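Local coordinates for protein LEC-6 (Caenorhabditis elegans, PDB 3VV1) that binds galactose-containing glycans as a galectin, with a preference for saccharides in which galactose is linked to fucose, at residues 75-86 with 97-106. Sequence-based numbering, arbitrary orientation.
With FUC (alpha-L-fucopyranose), chain C; GAL (beta-D-galactopyranose), chain B.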
loop_
_atom_site.group_PDB
_atom_site.type_symbol
_atom_site.label_atom_id
_atom_site.label_comp_id
_atom_site.label_asym_id
_atom_site.label_seq_id
_atom_site.Cartn_x
_atom_site.Cartn_y
_atom_site.Cartn_z
ATOM N N PHE A 75 -21.824 -0.290 -4.614
ATOM C CA PHE A 75 -22.090 0.659 -5.718
ATOM C C PHE A 75 -22.265 -0.204 -6.975
ATOM O O PHE A 75 -21.309 -0.870 -7.408
ATOM C CB PHE A 75 -20.864 1.595 -5.834
ATOM C CG PHE A 75 -20.903 2.486 -7.054
ATOM C CD1 PHE A 75 -21.486 3.762 -6.974
ATOM C CD2 PHE A 75 -20.348 2.069 -8.297
ATOM C CE1 PHE A 75 -21.522 4.613 -8.069
ATOM C CE2 PHE A 75 -20.409 2.944 -9.398
ATOM C CZ PHE A 75 -20.959 4.200 -9.287
ATOM N N ASN A 76 -23.473 -0.266 -7.516
ATOM C CA ASN A 76 -23.757 -1.273 -8.580
ATOM C C ASN A 76 -24.238 -0.555 -9.844
ATOM O O ASN A 76 -25.315 0.028 -9.871
ATOM C CB ASN A 76 -24.846 -2.172 -8.027
ATOM C CG ASN A 76 -25.113 -3.459 -8.858
ATOM O OD1 ASN A 76 -26.174 -4.061 -8.689
ATOM N ND2 ASN A 76 -24.156 -3.926 -9.680
ATOM N N ALA A 77 -23.414 -0.576 -10.866
ATOM C CA ALA A 77 -23.809 -0.074 -12.169
ATOM C C ALA A 77 -24.603 -1.175 -12.875
ATOM O O ALA A 77 -24.117 -2.282 -13.012
ATOM C CB ALA A 77 -22.525 0.248 -12.979
ATOM N N ARG A 78 -25.795 -0.844 -13.373
ATOM C CA ARG A 78 -26.689 -1.831 -14.005
ATOM C C ARG A 78 -27.051 -1.355 -15.422
ATOM O O ARG A 78 -27.889 -0.450 -15.607
ATOM C CB ARG A 78 -27.966 -1.989 -13.141
ATOM C CG ARG A 78 -27.654 -2.432 -11.711
ATOM C CD ARG A 78 -28.965 -2.681 -10.986
ATOM N NE ARG A 78 -28.712 -3.244 -9.659
ATOM C CZ ARG A 78 -29.677 -3.636 -8.830
ATOM N NH1 ARG A 78 -30.970 -3.505 -9.193
ATOM N NH2 ARG A 78 -29.373 -4.168 -7.650
ATOM N N PHE A 79 -26.439 -1.959 -16.427
ATOM C CA PHE A 79 -26.783 -1.638 -17.818
ATOM C C PHE A 79 -28.108 -2.287 -18.221
ATOM O O PHE A 79 -28.758 -1.830 -19.150
ATOM C CB PHE A 79 -25.608 -2.055 -18.717
ATOM C CG PHE A 79 -24.365 -1.270 -18.417
ATOM C CD1 PHE A 79 -24.207 0.034 -18.915
ATOM C CD2 PHE A 79 -23.356 -1.794 -17.547
ATOM C CE1 PHE A 79 -23.065 0.765 -18.564
ATOM C CE2 PHE A 79 -22.211 -1.055 -17.208
ATOM C CZ PHE A 79 -22.071 0.246 -17.721
ATOM N N ASP A 80 -28.524 -3.346 -17.511
ATOM C CA ASP A 80 -29.783 -3.996 -17.832
ATOM C C ASP A 80 -30.951 -3.115 -17.347
ATOM O O ASP A 80 -31.969 -3.011 -18.022
ATOM C CB ASP A 80 -29.862 -5.423 -17.215
ATOM C CG ASP A 80 -29.762 -5.418 -15.666
ATOM O OD1 ASP A 80 -28.991 -4.583 -15.106
ATOM O OD2 ASP A 80 -30.438 -6.248 -15.042
ATOM N N GLU A 81 -30.769 -2.480 -16.194
ATOM C CA GLU A 81 -31.813 -1.595 -15.629
ATOM C C GLU A 81 -31.630 -0.100 -15.984
ATOM O O GLU A 81 -32.548 0.699 -15.745
ATOM C CB GLU A 81 -31.947 -1.747 -14.126
ATOM C CG GLU A 81 -32.407 -3.134 -13.717
ATOM C CD GLU A 81 -32.685 -3.285 -12.248
ATOM O OE1 GLU A 81 -32.223 -2.480 -11.436
ATOM O OE2 GLU A 81 -33.364 -4.239 -11.924
ATOM N N GLY A 82 -30.483 0.294 -16.533
ATOM C CA GLY A 82 -30.201 1.717 -16.804
ATOM C C GLY A 82 -30.128 2.548 -15.516
ATOM O O GLY A 82 -30.695 3.636 -15.446
ATOM N N ALA A 83 -29.382 2.057 -14.517
ATOM C CA ALA A 83 -29.316 2.735 -13.236
ATOM C C ALA A 83 -28.059 2.399 -12.524
ATOM O O ALA A 83 -27.442 1.357 -12.809
ATOM C CB ALA A 83 -30.488 2.312 -12.358
ATOM N N VAL A 84 -27.681 3.273 -11.592
ATOM C CA VAL A 84 -26.781 2.880 -10.486
ATOM C C VAL A 84 -27.581 2.649 -9.241
ATOM O O VAL A 84 -28.464 3.451 -8.934
ATOM C CB VAL A 84 -25.657 3.945 -10.252
ATOM C CG1 VAL A 84 -25.007 3.748 -8.900
ATOM C CG2 VAL A 84 -24.603 3.801 -11.346
ATOM N N VAL A 85 -27.314 1.534 -8.529
ATOM C CA VAL A 85 -28.001 1.258 -7.258
ATOM C C VAL A 85 -26.939 1.262 -6.177
ATOM O O VAL A 85 -25.951 0.535 -6.317
ATOM C CB VAL A 85 -28.711 -0.097 -7.278
ATOM C CG1 VAL A 85 -29.255 -0.427 -5.874
ATOM C CG2 VAL A 85 -29.863 -0.007 -8.299
ATOM N N ASN A 86 -27.088 2.089 -5.150
ATOM C CA ASN A 86 -26.229 2.007 -3.987
ATOM C C ASN A 86 -26.993 1.383 -2.829
ATOM O O ASN A 86 -28.179 1.637 -2.617
ATOM C CB ASN A 86 -25.843 3.414 -3.533
ATOM C CG ASN A 86 -24.834 4.079 -4.459
ATOM O OD1 ASN A 86 -24.085 3.403 -5.145
ATOM N ND2 ASN A 86 -24.768 5.409 -4.425
ATOM N N GLU A 97 -32.318 0.734 -0.971
ATOM C CA GLU A 97 -31.539 1.136 -2.130
ATOM C C GLU A 97 -31.669 2.661 -2.381
ATOM O O GLU A 97 -32.772 3.246 -2.253
ATOM C CB GLU A 97 -32.027 0.423 -3.387
ATOM C CG GLU A 97 -31.729 -1.058 -3.326
ATOM C CD GLU A 97 -32.250 -1.808 -4.557
ATOM O OE1 GLU A 97 -33.095 -1.261 -5.308
ATOM O OE2 GLU A 97 -31.838 -2.964 -4.707
ATOM N N ASP A 98 -30.545 3.261 -2.769
ATOM C CA ASP A 98 -30.560 4.588 -3.402
ATOM C C ASP A 98 -30.395 4.343 -4.889
ATOM O O ASP A 98 -29.404 3.681 -5.306
ATOM C CB ASP A 98 -29.397 5.495 -2.969
ATOM C CG ASP A 98 -29.463 5.943 -1.529
ATOM O OD1 ASP A 98 -30.562 5.912 -0.918
ATOM O OD2 ASP A 98 -28.380 6.387 -1.042
ATOM N N ARG A 99 -31.285 4.890 -5.703
ATOM C CA ARG A 99 -31.182 4.686 -7.150
ATOM C C ARG A 99 -30.804 5.977 -7.838
ATOM O O ARG A 99 -31.400 7.014 -7.557
ATOM C CB ARG A 99 -32.487 4.135 -7.702
ATOM C CG ARG A 99 -32.733 2.758 -7.088
ATOM C CD ARG A 99 -33.899 1.949 -7.638
ATOM N NE ARG A 99 -33.623 1.436 -8.967
ATOM C CZ ARG A 99 -33.423 0.145 -9.282
ATOM N NH1 ARG A 99 -33.413 -0.826 -8.383
ATOM N NH2 ARG A 99 -33.199 -0.156 -10.523
ATOM N N HIS A 100 -29.877 5.912 -8.792
ATOM C CA HIS A 100 -29.369 7.084 -9.544
ATOM C C HIS A 100 -29.367 6.728 -11.000
ATOM O O HIS A 100 -29.497 5.528 -11.381
ATOM C CB HIS A 100 -27.913 7.358 -9.111
ATOM C CG HIS A 100 -27.822 7.653 -7.653
ATOM N ND1 HIS A 100 -28.143 8.872 -7.150
ATOM C CD2 HIS A 100 -27.424 6.858 -6.580
ATOM C CE1 HIS A 100 -27.951 8.850 -5.802
ATOM N NE2 HIS A 100 -27.535 7.619 -5.445
ATOM N N ALA A 101 -29.188 7.733 -11.810
ATOM C CA ALA A 101 -28.976 7.489 -13.235
ATOM C C ALA A 101 -27.657 6.739 -13.398
ATOM O O ALA A 101 -26.787 6.706 -12.490
ATOM C CB ALA A 101 -28.947 8.799 -14.001
ATOM N N ASN A 102 -27.512 6.085 -14.543
ATOM C CA ASN A 102 -26.257 5.362 -14.833
ATOM C C ASN A 102 -25.349 6.315 -15.610
ATOM O O ASN A 102 -25.681 6.711 -16.750
ATOM C CB ASN A 102 -26.551 4.107 -15.677
ATOM C CG ASN A 102 -25.305 3.270 -15.924
ATOM O OD1 ASN A 102 -24.190 3.646 -15.536
ATOM N ND2 ASN A 102 -25.464 2.161 -16.646
ATOM N N PRO A 103 -24.222 6.712 -15.003
ATOM C CA PRO A 103 -23.375 7.674 -15.690
ATOM C C PRO A 103 -22.421 6.987 -16.663
ATOM O O PRO A 103 -21.629 7.681 -17.354
ATOM C CB PRO A 103 -22.576 8.275 -14.539
ATOM C CG PRO A 103 -22.396 7.129 -13.559
ATOM C CD PRO A 103 -23.718 6.349 -13.652
ATOM N N PHE A 104 -22.460 5.650 -16.735
ATOM C CA PHE A 104 -21.467 4.944 -17.549
ATOM C C PHE A 104 -22.031 4.433 -18.850
ATOM O O PHE A 104 -23.219 4.132 -18.930
ATOM C CB PHE A 104 -20.914 3.732 -16.793
ATOM C CG PHE A 104 -20.464 4.044 -15.405
ATOM C CD1 PHE A 104 -19.243 4.741 -15.191
ATOM C CD2 PHE A 104 -21.195 3.614 -14.294
ATOM C CE1 PHE A 104 -18.791 4.996 -13.884
ATOM C CE2 PHE A 104 -20.748 3.883 -12.993
ATOM C CZ PHE A 104 -19.548 4.583 -12.783
ATOM N N GLN A 105 -21.156 4.286 -19.827
ATOM C CA GLN A 105 -21.475 3.553 -21.058
ATOM C C GLN A 105 -20.467 2.430 -21.144
ATOM O O GLN A 105 -19.268 2.620 -20.790
ATOM C CB GLN A 105 -21.305 4.471 -22.264
ATOM C CG GLN A 105 -22.366 5.566 -22.229
ATOM C CD GLN A 105 -22.211 6.557 -23.361
ATOM O OE1 GLN A 105 -21.532 7.563 -23.207
ATOM N NE2 GLN A 105 -22.823 6.269 -24.508
ATOM N N GLN A 106 -20.922 1.264 -21.628
ATOM C CA GLN A 106 -19.985 0.160 -21.852
ATOM C C GLN A 106 -18.939 0.569 -22.879
ATOM O O GLN A 106 -19.234 1.334 -23.830
ATOM C CB GLN A 106 -20.721 -1.176 -22.170
ATOM C CG GLN A 106 -21.394 -1.759 -20.878
ATOM C CD GLN A 106 -22.554 -2.678 -21.168
ATOM O OE1 GLN A 106 -23.462 -2.308 -21.907
ATOM N NE2 GLN A 106 -22.540 -3.871 -20.583
HETATM C C1 FUC C . -33.714 -7.136 -8.627
HETATM C C2 FUC C . -33.268 -5.627 -8.363
HETATM C C3 FUC C . -33.227 -5.308 -6.833
HETATM C C4 FUC C . -32.661 -6.463 -5.960
HETATM C C5 FUC C . -33.626 -7.663 -5.986
HETATM C C6 FUC C . -32.978 -8.746 -5.145
HETATM O O1 FUC C . -34.823 -7.194 -9.511
HETATM O O2 FUC C . -33.965 -4.540 -9.213
HETATM O O3 FUC C . -32.374 -4.224 -6.750
HETATM O O4 FUC C . -31.298 -6.894 -6.476
HETATM O O5 FUC C . -33.750 -8.092 -7.397
HETATM C C1 GAL B . -30.217 -6.993 -5.565
HETATM C C2 GAL B . -29.013 -7.635 -6.319
HETATM C C3 GAL B . -27.799 -7.600 -5.467
HETATM C C4 GAL B . -27.558 -6.163 -4.981
HETATM C C5 GAL B . -28.838 -5.648 -4.304
HETATM C C6 GAL B . -28.654 -4.206 -3.775
HETATM O O2 GAL B . -29.345 -8.972 -6.620
HETATM O O3 GAL B . -26.643 -7.996 -6.255
HETATM O O4 GAL B . -27.200 -5.319 -6.100
HETATM O O5 GAL B . -29.891 -5.649 -5.201
HETATM O O6 GAL B . -29.883 -3.780 -3.156
HETATM O O HOH W 1 -29.594 6.232 -16.498
HETATM O O HOH W 2 -26.569 7.157 -2.821
#
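Val-84 and Asn-86 of 75-86 pair antiparallel with His-100 and Asp-98 of 97-106 on the sugar-binding sheet of the galectin beta-sandwich. Four backbone hydrogen bonds join strands 83-86 and 98-100, whose axes pass 4.7 Å apart, and a G1 bulge at Gly-82 and Ala-83 opposite Arg-78 closes the turn from strand 71-78. On the sugar face, Glu-81 OE1 takes Arg-99 NH2 at 2.7 Å and Arg-78 NH1 at 2.8 Å from opposite faces of its carboxylate. A bend at chi3 (72°) lays the Arg-99 guanidinium over Val-85 CG2, while NH1 reaches Glu-97 OE1. Three members of this salt-bridge network bond the glycan: Arg-78 NH2 donates to galactose O4 (2.9 Å), Glu-81 OE2 accepts from fucose O2 (2.8 Å), and Glu-97 OE2 from galactose O6. On the opposite face, one water joins Asn-86, Asp-98 and His-100, and Val-84 CG2 meets Pro-103 CD at 3.5 Å. Phe-104, its amide held by the Asx turn of Asn-102, brings its ring edge to the edge of Phe-75. Where strand 71-78 ends, the Gln-106 amide, anchored to Thr-55 O, lies parallel to the Phe-79 ring, and Gln-106 CG sits 3.6 Å from the Phe-79 ring centroid, a CH-pi contact over the face.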